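Local coordinates for subtilisin-like protein (PDB 3ZXY) that probably cleaves peptide bonds as a subtilisin-like serine endopeptidase, this chain being the protease domain of the longer PatA protein, at residues A[11-15]-A[58-62]; A[155-159]-A[182-186]; A[159-163]-A[238-244]; A[190-195]-A[207-213]; A[243-247]-A[271-276]. The protein carries 1 engineered substitution. One frame throughout, in Å; residues are numbered along the deposited sequence.

Interaction 1 (A[11-15]-A[58-62])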
# COMPACT_ATOMS: atom_id res chain seq x y z
N ARG A 11 -11.08 4.49 -5.25
CA ARG A 11 -9.86 5.19 -5.65
C ARG A 11 -8.70 4.83 -4.75
O ARG A 11 -8.78 4.98 -3.53
CB ARG A 11 -10.11 6.70 -5.65
CG ARG A 11 -11.16 7.10 -6.67
CD ARG A 11 -11.63 8.54 -6.49
NE ARG A 11 -12.58 8.71 -5.38
CZ ARG A 11 -13.88 8.46 -5.40
NH1 ARG A 11 -14.52 7.98 -6.48
NH2 ARG A 11 -14.59 8.70 -4.29
N VAL A 12 -7.63 4.37 -5.37
CA VAL A 12 -6.41 3.97 -4.66
C VAL A 12 -5.29 4.88 -5.14
O VAL A 12 -4.99 4.92 -6.33
CB VAL A 12 -6.04 2.52 -4.97
CG1 VAL A 12 -4.80 2.11 -4.20
CG2 VAL A 12 -7.21 1.59 -4.68
N ALA A 13 -4.69 5.62 -4.21
CA ALA A 13 -3.56 6.50 -4.53
C ALA A 13 -2.25 5.78 -4.25
O ALA A 13 -2.12 5.10 -3.23
CB ALA A 13 -3.64 7.77 -3.72
N ILE A 14 -1.30 5.93 -5.17
CA ILE A 14 0.04 5.40 -5.04
C ILE A 14 0.94 6.61 -4.84
O ILE A 14 1.10 7.42 -5.74
CB ILE A 14 0.50 4.66 -6.31
CG1 ILE A 14 -0.49 3.56 -6.70
CG2 ILE A 14 1.93 4.12 -6.14
CD1 ILE A 14 -0.62 2.46 -5.68
N LEU A 15 1.54 6.73 -3.65
CA LEU A 15 2.48 7.80 -3.34
C LEU A 15 3.85 7.16 -3.36
O LEU A 15 4.27 6.52 -2.39
CB LEU A 15 2.18 8.40 -1.97
CG LEU A 15 1.08 9.47 -1.94
CD1 LEU A 15 -0.25 9.01 -2.52
CD2 LEU A 15 0.91 9.95 -0.50
N ILE A 58 1.65 -3.91 -9.12
CA ILE A 58 1.12 -4.94 -8.22
C ILE A 58 -0.38 -4.78 -8.03
O ILE A 58 -1.11 -5.78 -7.90
CB ILE A 58 1.88 -4.95 -6.87
CG1 ILE A 58 3.29 -5.49 -7.07
CG2 ILE A 58 1.15 -5.79 -5.82
CD1 ILE A 58 4.24 -5.13 -5.93
N ILE A 59 -0.84 -3.54 -8.01
CA ILE A 59 -2.27 -3.23 -7.83
C ILE A 59 -2.98 -3.13 -9.17
O ILE A 59 -4.04 -3.72 -9.36
CB ILE A 59 -2.46 -1.92 -7.03
CG1 ILE A 59 -1.74 -2.04 -5.68
CG2 ILE A 59 -3.95 -1.59 -6.86
CD1 ILE A 59 -1.69 -0.76 -4.88
N PHE A 60 -2.40 -2.39 -10.12
CA PHE A 60 -3.13 -2.00 -11.34
C PHE A 60 -2.75 -2.73 -12.62
O PHE A 60 -3.34 -2.46 -13.67
CB PHE A 60 -3.02 -0.49 -11.56
CG PHE A 60 -3.63 0.32 -10.45
CD1 PHE A 60 -5.02 0.35 -10.30
CD2 PHE A 60 -2.83 1.03 -9.58
CE1 PHE A 60 -5.60 1.08 -9.27
CE2 PHE A 60 -3.43 1.76 -8.55
CZ PHE A 60 -4.79 1.77 -8.40
N GLY A 61 -1.77 -3.62 -12.56
CA GLY A 61 -1.45 -4.43 -13.73
C GLY A 61 -2.69 -5.17 -14.22
O GLY A 61 -3.51 -5.64 -13.43
N GLN A 62 -2.84 -5.27 -15.53
CA GLN A 62 -4.10 -5.76 -16.09
C GLN A 62 -4.07 -7.26 -16.35
O GLN A 62 -3.02 -7.87 -16.53
CB GLN A 62 -4.44 -4.96 -17.33
CG GLN A 62 -4.66 -3.49 -17.04
CD GLN A 62 -5.93 -3.24 -16.25
OE1 GLN A 62 -7.02 -3.61 -16.70
NE2 GLN A 62 -5.80 -2.60 -15.10
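Phe-60 turns CG away from its own carbonyl carbon (chi1 -62°) and Ile-14 does the same with CG1 (chi1 -55°), which sends the ring and the isoleucine branch past each other in opposite directions. This is strand-to-helix packing inside the subtilase fold: strand 11-16 of the parallel sheet, which leads into the predicted charge-relay residue Asp-16, lies against the end of helix 47-60, which carries the predicted His-51. No hydrogen bond crosses the contact. The ring meets the strand with its rim: CZ of Phe-60 sits 3.7 Å from CB of Val-12, and CE2 of Phe-60 is 3.9 Å from CG1 of Ile-14, which lies in the ring plane. One face of the ring is taken by its own neighbour, Ile-59 CG2, 3.7 Å above the centre. An alanine at Phe-60 is likely to open a gap beside Val-12 and Ile-14 and deprive the Ile-59 methyl of the surface it rests on. Helix 210-230 closes the same core, with Ala-222 on Val-12 and Pro-215 on Ile-59. Ile-14 and Ile-59 reach toward each other tip to tip, their CD1 methyls only 3.5 Å apart, tighter than usual for carbons.

Interaction 2 (A[155-159]-A[182-186]); sequences PAALP and TYEQQ
Gln-186 NE2 reaches into the turn at 155-158 and gives a hydrogen to each of two carbonyls, Ala-156 O at 2.9 Å and Leu-158 O, also at 2.9 Å. Both acceptors lie in the plane of the amide, which fixes its rotation. The bond to Leu-158 O is the straighter (158° at the hydrogen), yet it arrives above that carbonyl's plane, not on a lone pair; the one to Ala-156 O is tilted less. To get there Gln-186 places CG between its backbone N and carbonyl carbon (chi1 71°), a crowded position, and then runs on extended. The carbonyl between the two, Ala-157 O, takes a water hydrogen at 2.8 Å, and the same water makes a weak, long bond to Gln-186 OE1. Ala-157 O is also approached by the Thr-182 CG2 methyl, 3.5 Å away. Farther out, Ala-157 N lies at the edge of the Tyr-183 ring, and Ala-156 CB is 3.8 Å from Tyr-183 CE1. The tyrosine hydroxyl is held beyond the turn, by Ala-144 O and His-153 N. Leu-158 turns its side chain the other way, onto helix 124-135. Pro-155, preceded by a cis peptide, opens a type I beta turn closed by Leu-158 N bonding Pro-155 O at 3.0 Å; in this subtilase domain the turn links strand 152-154 to strand 162-167 of the parallel sheet, and Gln-186 of helix 181-186 holds two of its carbonyls.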
# COMPACT_ATOMS: atom_id res chain seq x y z
N PRO A 155 5.38 6.74 8.01
CA PRO A 155 4.07 6.78 8.68
C PRO A 155 3.48 5.46 9.18
O PRO A 155 2.41 5.48 9.79
CB PRO A 155 3.17 7.38 7.61
CG PRO A 155 3.74 6.92 6.34
CD PRO A 155 5.23 6.98 6.56
N ALA A 156 4.13 4.34 8.93
CA ALA A 156 3.57 3.04 9.33
C ALA A 156 3.12 2.98 10.80
O ALA A 156 2.12 2.30 11.09
CB ALA A 156 4.56 1.93 9.05
N ALA A 157 3.84 3.63 11.71
CA ALA A 157 3.54 3.59 13.14
C ALA A 157 2.48 4.59 13.63
O ALA A 157 2.15 4.64 14.83
CB ALA A 157 4.84 3.78 13.95
N LEU A 158 1.95 5.41 12.72
CA LEU A 158 1.11 6.53 13.14
C LEU A 158 -0.35 6.12 13.31
O LEU A 158 -0.75 5.06 12.84
CB LEU A 158 1.27 7.70 12.16
CG LEU A 158 2.67 8.33 12.16
CD1 LEU A 158 2.70 9.49 11.16
CD2 LEU A 158 3.09 8.81 13.53
N PRO A 159 -1.14 6.94 14.00
CA PRO A 159 -2.51 6.48 14.35
C PRO A 159 -3.41 6.15 13.16
O PRO A 159 -3.49 6.90 12.20
CB PRO A 159 -3.07 7.64 15.15
CG PRO A 159 -1.86 8.35 15.69
CD PRO A 159 -0.80 8.21 14.65
N THR A 182 4.29 -1.00 18.11
CA THR A 182 3.05 -0.49 17.53
C THR A 182 2.53 -1.37 16.42
O THR A 182 1.32 -1.45 16.19
CB THR A 182 3.26 0.95 17.03
OG1 THR A 182 3.76 1.71 18.13
CG2 THR A 182 1.93 1.57 16.46
N TYR A 183 3.44 -2.07 15.76
CA TYR A 183 3.05 -2.99 14.69
C TYR A 183 2.34 -4.24 15.21
O TYR A 183 1.68 -4.91 14.44
CB TYR A 183 4.27 -3.42 13.92
CG TYR A 183 5.04 -2.36 13.16
CD1 TYR A 183 4.49 -1.14 12.82
CD2 TYR A 183 6.33 -2.62 12.74
CE1 TYR A 183 5.20 -0.21 12.09
CE2 TYR A 183 7.06 -1.70 12.02
CZ TYR A 183 6.49 -0.50 11.68
OH TYR A 183 7.21 0.42 10.92
N GLU A 184 2.48 -4.57 16.49
CA GLU A 184 1.74 -5.71 17.04
C GLU A 184 0.25 -5.40 17.04
O GLU A 184 -0.57 -6.32 17.03
CB GLU A 184 2.24 -6.02 18.44
CG GLU A 184 1.86 -7.38 19.01
CD GLU A 184 2.38 -7.56 20.43
OE1 GLU A 184 3.61 -7.39 20.65
OE2 GLU A 184 1.57 -7.90 21.33
N GLN A 185 -0.10 -4.12 17.09
CA GLN A 185 -1.50 -3.71 17.13
C GLN A 185 -2.04 -3.36 15.76
O GLN A 185 -3.23 -3.57 15.50
CB GLN A 185 -1.73 -2.50 18.06
CG GLN A 185 -1.61 -2.83 19.54
CD GLN A 185 -0.18 -2.76 20.07
OE1 GLN A 185 0.50 -1.74 19.92
NE2 GLN A 185 0.25 -3.83 20.74
N GLN A 186 -1.21 -2.79 14.90
CA GLN A 186 -1.70 -2.29 13.62
C GLN A 186 -0.95 -2.76 12.40
O GLN A 186 -1.12 -2.22 11.30
CB GLN A 186 -1.81 -0.76 13.64
CG GLN A 186 -0.50 -0.00 13.65
CD GLN A 186 -0.70 1.49 13.84
OE1 GLN A 186 -1.49 1.90 14.70
NE2 GLN A 186 0.01 2.29 13.07
O HOH W 1 -0.15 4.62 16.35

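Interaction 3 (A[159-163]-A[238-244]); sequences PAVLA and QKVRQLL
Ala-160 and Leu-162 run alongside helix 237-247, where the CA atoms of Leu-162 and Arg-241 come within 6.6 Å, while Ala-160 takes a left-handed conformation (phi 71°) just before the chain enters strand 162-167. Arg-241 does most of the gripping. With CG anti to its N (chi1 178°) the chain stays fully stretched to NE, and the guanidinium takes Val-161 O side-on: NE donates at 3.0 Å to Val-161 O, and NH2 donates to that same Val-161 O at 3.1 Å. The oxygen lies in the guanidinium plane, but both nitrogens stand above the plane of the carbonyl, on one and the same face. Ala-160 CA covers a face of the guanidinium, offset toward its rim. Here the entry into a sheet strand is tied to one of the helices that flank the parallel sheet of the subtilase fold; Leu-162 is already hydrogen-bonded to strand 139-143 through its backbone. One turn earlier on the helix, Gln-238 bends at chi2 (-65°) and brings NE2 within 3.0 Å of Ala-160 O, a nearly straight bond with the oxygen in the amide plane. Ala-160 CB leans on the same amide, 3.7 Å from Gln-238 NE2. Toward the sheet the contact turns apolar: Leu-162 and Leu-244 cross at about a right angle, CD2 of Leu-162 meeting CD1 of Leu-244 at 3.9 Å, with Val-217 of helix 210-230 also against Leu-162.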
# COMPACT_ATOMS: atom_id res chain seq x y z
N PRO A 159 -1.14 6.94 14.00
CA PRO A 159 -2.51 6.48 14.35
C PRO A 159 -3.41 6.15 13.16
O PRO A 159 -3.49 6.90 12.20
CB PRO A 159 -3.07 7.64 15.15
CG PRO A 159 -1.86 8.35 15.69
CD PRO A 159 -0.80 8.21 14.65
N ALA A 160 -4.09 5.01 13.27
CA ALA A 160 -5.06 4.52 12.28
C ALA A 160 -4.46 4.05 10.96
O ALA A 160 -5.19 3.73 10.02
CB ALA A 160 -6.15 5.56 12.02
N VAL A 161 -3.13 3.98 10.90
CA VAL A 161 -2.44 3.45 9.74
C VAL A 161 -2.46 1.92 9.81
O VAL A 161 -2.53 1.34 10.89
CB VAL A 161 -1.00 4.00 9.67
CG1 VAL A 161 -0.22 3.41 8.50
CG2 VAL A 161 -1.10 5.53 9.54
N LEU A 162 -2.45 1.30 8.65
CA LEU A 162 -2.23 -0.14 8.54
C LEU A 162 -0.80 -0.36 8.08
O LEU A 162 -0.44 -0.03 6.95
CB LEU A 162 -3.22 -0.76 7.54
CG LEU A 162 -3.15 -2.27 7.32
CD1 LEU A 162 -3.18 -3.03 8.64
CD2 LEU A 162 -4.29 -2.72 6.40
N ALA A 163 0.03 -0.86 8.99
CA ALA A 163 1.43 -1.15 8.71
C ALA A 163 1.55 -2.53 8.09
O ALA A 163 0.80 -3.46 8.45
CB ALA A 163 2.23 -1.08 10.00
N GLN A 238 -11.68 2.55 7.14
CA GLN A 238 -11.25 2.16 8.48
C GLN A 238 -11.88 0.84 8.94
O GLN A 238 -11.26 0.08 9.66
CB GLN A 238 -11.47 3.27 9.51
CG GLN A 238 -10.40 4.36 9.43
CD GLN A 238 -9.00 3.85 9.80
OE1 GLN A 238 -8.84 3.07 10.75
NE2 GLN A 238 -7.99 4.28 9.06
N LYS A 239 -13.09 0.54 8.48
CA LYS A 239 -13.68 -0.76 8.76
C LYS A 239 -12.90 -1.86 8.05
O LYS A 239 -12.71 -2.96 8.60
CB LYS A 239 -15.15 -0.81 8.31
CG LYS A 239 -15.84 -2.13 8.64
CD LYS A 239 -17.32 -2.07 8.31
CE LYS A 239 -18.08 -3.30 8.80
NZ LYS A 239 -19.45 -3.34 8.21
N VAL A 240 -12.47 -1.60 6.82
CA VAL A 240 -11.68 -2.57 6.09
C VAL A 240 -10.36 -2.86 6.81
O VAL A 240 -9.93 -4.02 6.92
CB VAL A 240 -11.48 -2.13 4.63
CG1 VAL A 240 -10.34 -2.92 3.98
CG2 VAL A 240 -12.80 -2.25 3.85
N ARG A 241 -9.72 -1.82 7.33
CA ARG A 241 -8.55 -2.04 8.19
C ARG A 241 -8.86 -2.98 9.36
O ARG A 241 -8.10 -3.90 9.66
CB ARG A 241 -8.04 -0.71 8.73
CG ARG A 241 -6.85 -0.81 9.66
CD ARG A 241 -6.48 0.59 10.10
NE ARG A 241 -5.46 0.70 11.10
CZ ARG A 241 -5.65 0.82 12.41
NH1 ARG A 241 -6.86 0.73 12.98
NH2 ARG A 241 -4.59 1.01 13.17
N GLN A 242 -9.99 -2.74 10.02
CA GLN A 242 -10.37 -3.54 11.19
C GLN A 242 -10.60 -5.01 10.77
O GLN A 242 -10.20 -5.95 11.48
CB GLN A 242 -11.62 -2.94 11.84
CG GLN A 242 -11.87 -3.43 13.25
CD GLN A 242 -10.97 -2.80 14.30
OE1 GLN A 242 -10.03 -2.06 13.99
NE2 GLN A 242 -11.25 -3.08 15.55
N LEU A 243 -11.24 -5.20 9.62
CA LEU A 243 -11.47 -6.55 9.10
C LEU A 243 -10.17 -7.28 8.80
O LEU A 243 -10.03 -8.47 9.10
CB LEU A 243 -12.35 -6.52 7.84
CG LEU A 243 -13.80 -6.10 8.04
CD1 LEU A 243 -14.39 -5.69 6.69
CD2 LEU A 243 -14.60 -7.23 8.66
N LEU A 244 -9.22 -6.58 8.19
CA LEU A 244 -7.94 -7.17 7.87
C LEU A 244 -7.17 -7.54 9.13
O LEU A 244 -6.54 -8.61 9.20
CB LEU A 244 -7.13 -6.21 6.98
CG LEU A 244 -7.62 -6.13 5.53
CD1 LEU A 244 -7.02 -4.93 4.79
CD2 LEU A 244 -7.30 -7.44 4.81

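Interaction 4 (A[190-195]-A[207-213]). Engineered in segment 207-213: Ala-211 (natural residue Ser).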
# COMPACT_ATOMS: atom_id res chain seq x y z
N ALA A 190 2.35 -9.55 4.88
CA ALA A 190 1.87 -9.92 3.56
C ALA A 190 3.06 -10.44 2.76
O ALA A 190 4.21 -10.25 3.14
CB ALA A 190 1.19 -8.74 2.86
N PRO A 191 2.80 -11.14 1.64
CA PRO A 191 3.91 -11.70 0.89
C PRO A 191 4.88 -10.61 0.46
O PRO A 191 4.44 -9.59 -0.08
CB PRO A 191 3.22 -12.33 -0.33
CG PRO A 191 1.87 -12.66 0.17
CD PRO A 191 1.49 -11.55 1.10
N GLY A 192 6.15 -10.81 0.74
CA GLY A 192 7.16 -9.80 0.43
C GLY A 192 8.44 -10.32 -0.20
O GLY A 192 9.42 -9.60 -0.25
N GLU A 193 8.44 -11.57 -0.66
CA GLU A 193 9.60 -12.18 -1.28
C GLU A 193 9.35 -12.43 -2.76
O GLU A 193 8.38 -13.10 -3.11
CB GLU A 193 9.92 -13.49 -0.56
CG GLU A 193 11.32 -14.01 -0.78
CD GLU A 193 11.80 -14.81 0.42
OE1 GLU A 193 11.28 -15.92 0.61
OE2 GLU A 193 12.70 -14.33 1.16
N ASP A 194 10.22 -11.90 -3.61
CA ASP A 194 10.19 -12.15 -5.05
C ASP A 194 8.82 -11.85 -5.66
O ASP A 194 8.23 -12.66 -6.40
CB ASP A 194 10.63 -13.59 -5.33
CG ASP A 194 12.06 -13.85 -4.89
OD1 ASP A 194 12.91 -12.93 -5.02
OD2 ASP A 194 12.35 -14.98 -4.44
N ILE A 195 8.33 -10.65 -5.38
CA ILE A 195 7.05 -10.19 -5.88
C ILE A 195 7.20 -9.61 -7.30
O ILE A 195 8.05 -8.73 -7.54
CB ILE A 195 6.43 -9.10 -4.95
CG1 ILE A 195 6.36 -9.58 -3.50
CG2 ILE A 195 5.06 -8.67 -5.46
CD1 ILE A 195 5.68 -10.92 -3.31
N LEU A 207 10.96 -8.54 -6.91
CA LEU A 207 11.64 -7.77 -5.87
C LEU A 207 11.13 -8.19 -4.49
O LEU A 207 10.01 -8.69 -4.36
CB LEU A 207 11.40 -6.27 -6.06
CG LEU A 207 11.96 -5.67 -7.37
CD1 LEU A 207 11.62 -4.19 -7.49
CD2 LEU A 207 13.46 -5.87 -7.49
N SER A 208 11.96 -7.96 -3.48
CA SER A 208 11.61 -8.33 -2.12
C SER A 208 11.69 -7.13 -1.20
O SER A 208 12.52 -6.23 -1.40
CB SER A 208 12.52 -9.43 -1.59
OG SER A 208 12.54 -10.56 -2.47
N GLY A 209 10.81 -7.12 -0.21
CA GLY A 209 10.82 -6.07 0.79
C GLY A 209 9.43 -5.68 1.22
O GLY A 209 8.43 -6.00 0.57
N THR A 210 9.35 -4.94 2.33
CA THR A 210 8.07 -4.47 2.80
C THR A 210 7.40 -3.50 1.83
O THR A 210 6.18 -3.40 1.83
CB THR A 210 8.14 -3.84 4.22
OG1 THR A 210 8.97 -2.67 4.22
CG2 THR A 210 8.67 -4.85 5.24
N ALA A 211 8.19 -2.82 0.99
CA ALA A 211 7.62 -1.95 -0.04
C ALA A 211 6.73 -2.67 -1.04
O ALA A 211 5.88 -2.05 -1.67
CB ALA A 211 8.71 -1.23 -0.81
N PHE A 212 6.95 -3.97 -1.21
CA PHE A 212 6.22 -4.76 -2.21
C PHE A 212 5.09 -5.56 -1.58
O PHE A 212 4.07 -5.84 -2.23
CB PHE A 212 7.21 -5.57 -3.03
CG PHE A 212 8.33 -4.72 -3.52
CD1 PHE A 212 8.08 -3.70 -4.42
CD2 PHE A 212 9.58 -4.81 -2.95
CE1 PHE A 212 9.08 -2.85 -4.82
CE2 PHE A 212 10.59 -3.95 -3.34
CZ PHE A 212 10.34 -2.98 -4.29
N ALA A 213 5.22 -5.85 -0.30
CA ALA A 213 4.11 -6.42 0.50
C ALA A 213 2.99 -5.40 0.68
O ALA A 213 1.80 -5.74 0.66
CB ALA A 213 4.64 -6.87 1.86
O HOH W 2 14.32 -10.43 -4.65
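Backbone from Gly-192 to Ile-195 pairs with the stretch 207-213, which holds the predicted nucleophile position of the charge relay, Ala-211, here an engineered replacement of the natural serine within the Gly-Thr-Ser signature of subtilases. Ile-195 and Leu-207 form a hydrogen-bonded antiparallel pair, with Ile-195 N 2.8 Å from Leu-207 O and Leu-207 N 3.0 Å from Ile-195 O. Asp-194, in a left-handed conformation (phi 54°), faces Leu-207 as well, which makes a G1 beta bulge. Its own N-H is taken by a side chain: Ser-208, with OG anti to the carbonyl carbon (chi1 -54°), accepts from Asp-194 N at 2.9 Å. A water joins this hydroxyl to Asp-194 OD1. Next along, Gly-209 N donates to Gly-192 O, 2.8 Å away and in the carbonyl plane. Gly-209 is the N-cap of helix 210-230, and its backbone angles (phi 143°) would jam a CB against the preceding carbonyl. Pro-191 O, buried here, finds no N-H; a CA-H contact from Ala-213 CA at 3.2 Å faces Pro-191 O instead. Ala-213 CB meets Ala-190 CB at 4.0 Å, while Ile-195 CB lies 4.1 Å from Phe-212 CB. The Phe-212 ring goes on toward helix 47-60, edge-to-face with His-54 and touching His-51. Strand 162-167 pairs with Ala-190 through its backbone, and Val-164 of that strand lies against both Ala-190 and Ala-213, so the start of helix 210-230 is seated between the sheet edge and helix 47-60.

Interaction 5 (A[243-247]-A[271-276]); sequences LLLQS and GAFTLL
Leu-243 O, within the helix that packs on 271-276, is gripped twice by Ser-247: OG donates to Leu-243 O at 2.7 Å, and the backbone N of Ser-247 bonds Leu-243 O at 3.0 Å from the opposite face of the carbonyl plane. The hydroxyl gets there because OG sits between N and the carbonyl carbon (chi1 61°), folded back on its own helix. The contact is a helix-helix crossing near the C-terminal end of this subtilase domain, between helices 237-247 and 269-278. Their local axes come within 8.6 Å, and the two directions make an angle of 115°. Such closeness rests on small residues: Ser-247 CB lies 3.6 Å from Gly-271 C, and Ser-247 OG is 3.4 Å from Ala-272 CB. A CB on Gly-271 would point at Ser-247 and come close to it. Without its hydroxyl, as in an alanine here, Ser-247 would probably leave Leu-243 O with one donor fewer and a small gap over Ala-272. Asn-268 bridges the helices beside this spot, its ND2 bound to Ser-247 O and its OD1 to Gly-271 N. Nearby, Leu-244 CD2 touches Ala-272 CB, and Leu-224 of helix 210-230 lies against both Leu-244 and Leu-276. Leu-243 spreads its two methyls over the next turn of the partner helix: CD2 of Leu-243 is 3.8 Å from Leu-275 CB, and CD1 of Leu-243 is 3.9 Å from CB of Leu-276, whose side chain it crosses at about a right angle.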
# COMPACT_ATOMS: atom_id res chain seq x y z
N LEU A 243 -11.24 -5.20 9.62
CA LEU A 243 -11.47 -6.55 9.10
C LEU A 243 -10.17 -7.28 8.80
O LEU A 243 -10.03 -8.47 9.10
CB LEU A 243 -12.35 -6.52 7.84
CG LEU A 243 -13.80 -6.10 8.04
CD1 LEU A 243 -14.39 -5.69 6.69
CD2 LEU A 243 -14.60 -7.23 8.66
N LEU A 244 -9.22 -6.58 8.19
CA LEU A 244 -7.94 -7.17 7.87
C LEU A 244 -7.17 -7.54 9.13
O LEU A 244 -6.54 -8.61 9.20
CB LEU A 244 -7.13 -6.21 6.98
CG LEU A 244 -7.62 -6.13 5.53
CD1 LEU A 244 -7.02 -4.93 4.79
CD2 LEU A 244 -7.30 -7.44 4.81
N LEU A 245 -7.18 -6.66 10.12
CA LEU A 245 -6.52 -6.94 11.38
C LEU A 245 -7.19 -8.07 12.15
O LEU A 245 -6.52 -8.93 12.72
CB LEU A 245 -6.42 -5.67 12.24
CG LEU A 245 -5.50 -4.58 11.72
CD1 LEU A 245 -5.72 -3.31 12.53
CD2 LEU A 245 -4.04 -5.01 11.78
N GLN A 246 -8.52 -8.09 12.17
CA GLN A 246 -9.23 -9.11 12.94
C GLN A 246 -9.09 -10.51 12.37
O GLN A 246 -8.99 -11.49 13.12
CB GLN A 246 -10.72 -8.77 13.04
CG GLN A 246 -11.46 -9.78 13.88
CD GLN A 246 -12.72 -9.23 14.50
OE1 GLN A 246 -13.80 -9.80 14.32
NE2 GLN A 246 -12.58 -8.16 15.27
N SER A 247 -9.06 -10.60 11.05
CA SER A 247 -8.98 -11.87 10.35
C SER A 247 -7.54 -12.37 10.19
O SER A 247 -7.33 -13.52 9.81
CB SER A 247 -9.67 -11.80 8.99
OG SER A 247 -9.07 -10.83 8.15
N GLY A 271 -10.54 -15.02 4.99
CA GLY A 271 -11.10 -14.69 6.28
C GLY A 271 -11.70 -13.29 6.35
O GLY A 271 -12.76 -13.08 6.96
N ALA A 272 -11.00 -12.33 5.76
CA ALA A 272 -11.46 -10.96 5.74
C ALA A 272 -12.79 -10.87 4.98
O ALA A 272 -13.71 -10.21 5.43
CB ALA A 272 -10.41 -10.05 5.10
N PHE A 273 -12.87 -11.55 3.84
CA PHE A 273 -14.11 -11.53 3.07
C PHE A 273 -15.22 -12.22 3.84
O PHE A 273 -16.35 -11.73 3.84
CB PHE A 273 -13.91 -12.16 1.70
CG PHE A 273 -13.48 -11.17 0.65
CD1 PHE A 273 -12.14 -10.87 0.46
CD2 PHE A 273 -14.43 -10.55 -0.16
CE1 PHE A 273 -11.76 -9.95 -0.51
CE2 PHE A 273 -14.05 -9.64 -1.12
CZ PHE A 273 -12.72 -9.34 -1.29
N THR A 274 -14.93 -13.35 4.46
CA THR A 274 -15.98 -14.06 5.23
C THR A 274 -16.55 -13.18 6.34
O THR A 274 -17.76 -13.17 6.58
CB THR A 274 -15.42 -15.37 5.79
OG1 THR A 274 -15.10 -16.23 4.68
CG2 THR A 274 -16.44 -16.10 6.71
N LEU A 275 -15.69 -12.45 7.02
CA LEU A 275 -16.13 -11.55 8.10
C LEU A 275 -16.96 -10.41 7.55
O LEU A 275 -17.98 -10.07 8.11
CB LEU A 275 -14.97 -10.96 8.91
CG LEU A 275 -14.43 -11.77 10.07
CD1 LEU A 275 -13.36 -10.94 10.77
CD2 LEU A 275 -15.54 -12.19 11.03
N LEU A 276 -16.53 -9.83 6.44
CA LEU A 276 -17.30 -8.76 5.80
C LEU A 276 -18.68 -9.27 5.40
O LEU A 276 -19.69 -8.62 5.67
CB LEU A 276 -16.53 -8.22 4.58
CG LEU A 276 -17.07 -6.98 3.89
CD1 LEU A 276 -15.94 -6.41 3.01
CD2 LEU A 276 -18.29 -7.31 3.08

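In the fold
Interactions 1, 3 and 4 all reach the seven-stranded parallel sheet, through strands 11-16, 162-167 and 187-191. Interactions 1 and 4, with centres about 15 Å apart, touch where Ile-58 packs on Ile-195, joining the elements that carry the three predicted charge-relay positions. Interactions 2 and 3, about 10 Å apart between centres, share Pro-159, and Gln-186 lies beside Arg-241. Interaction 3 passes on to interaction 5 through Leu-243 and Leu-244 of helix 237-247. Along the chain interaction 1 comes first, interactions 2 and 3 then start from the same stretch, interaction 4 nests inside the loop closed by interaction 3, and interaction 5 comes last, well away from the predicted catalytic positions, tying the C-terminal helix onto the domain.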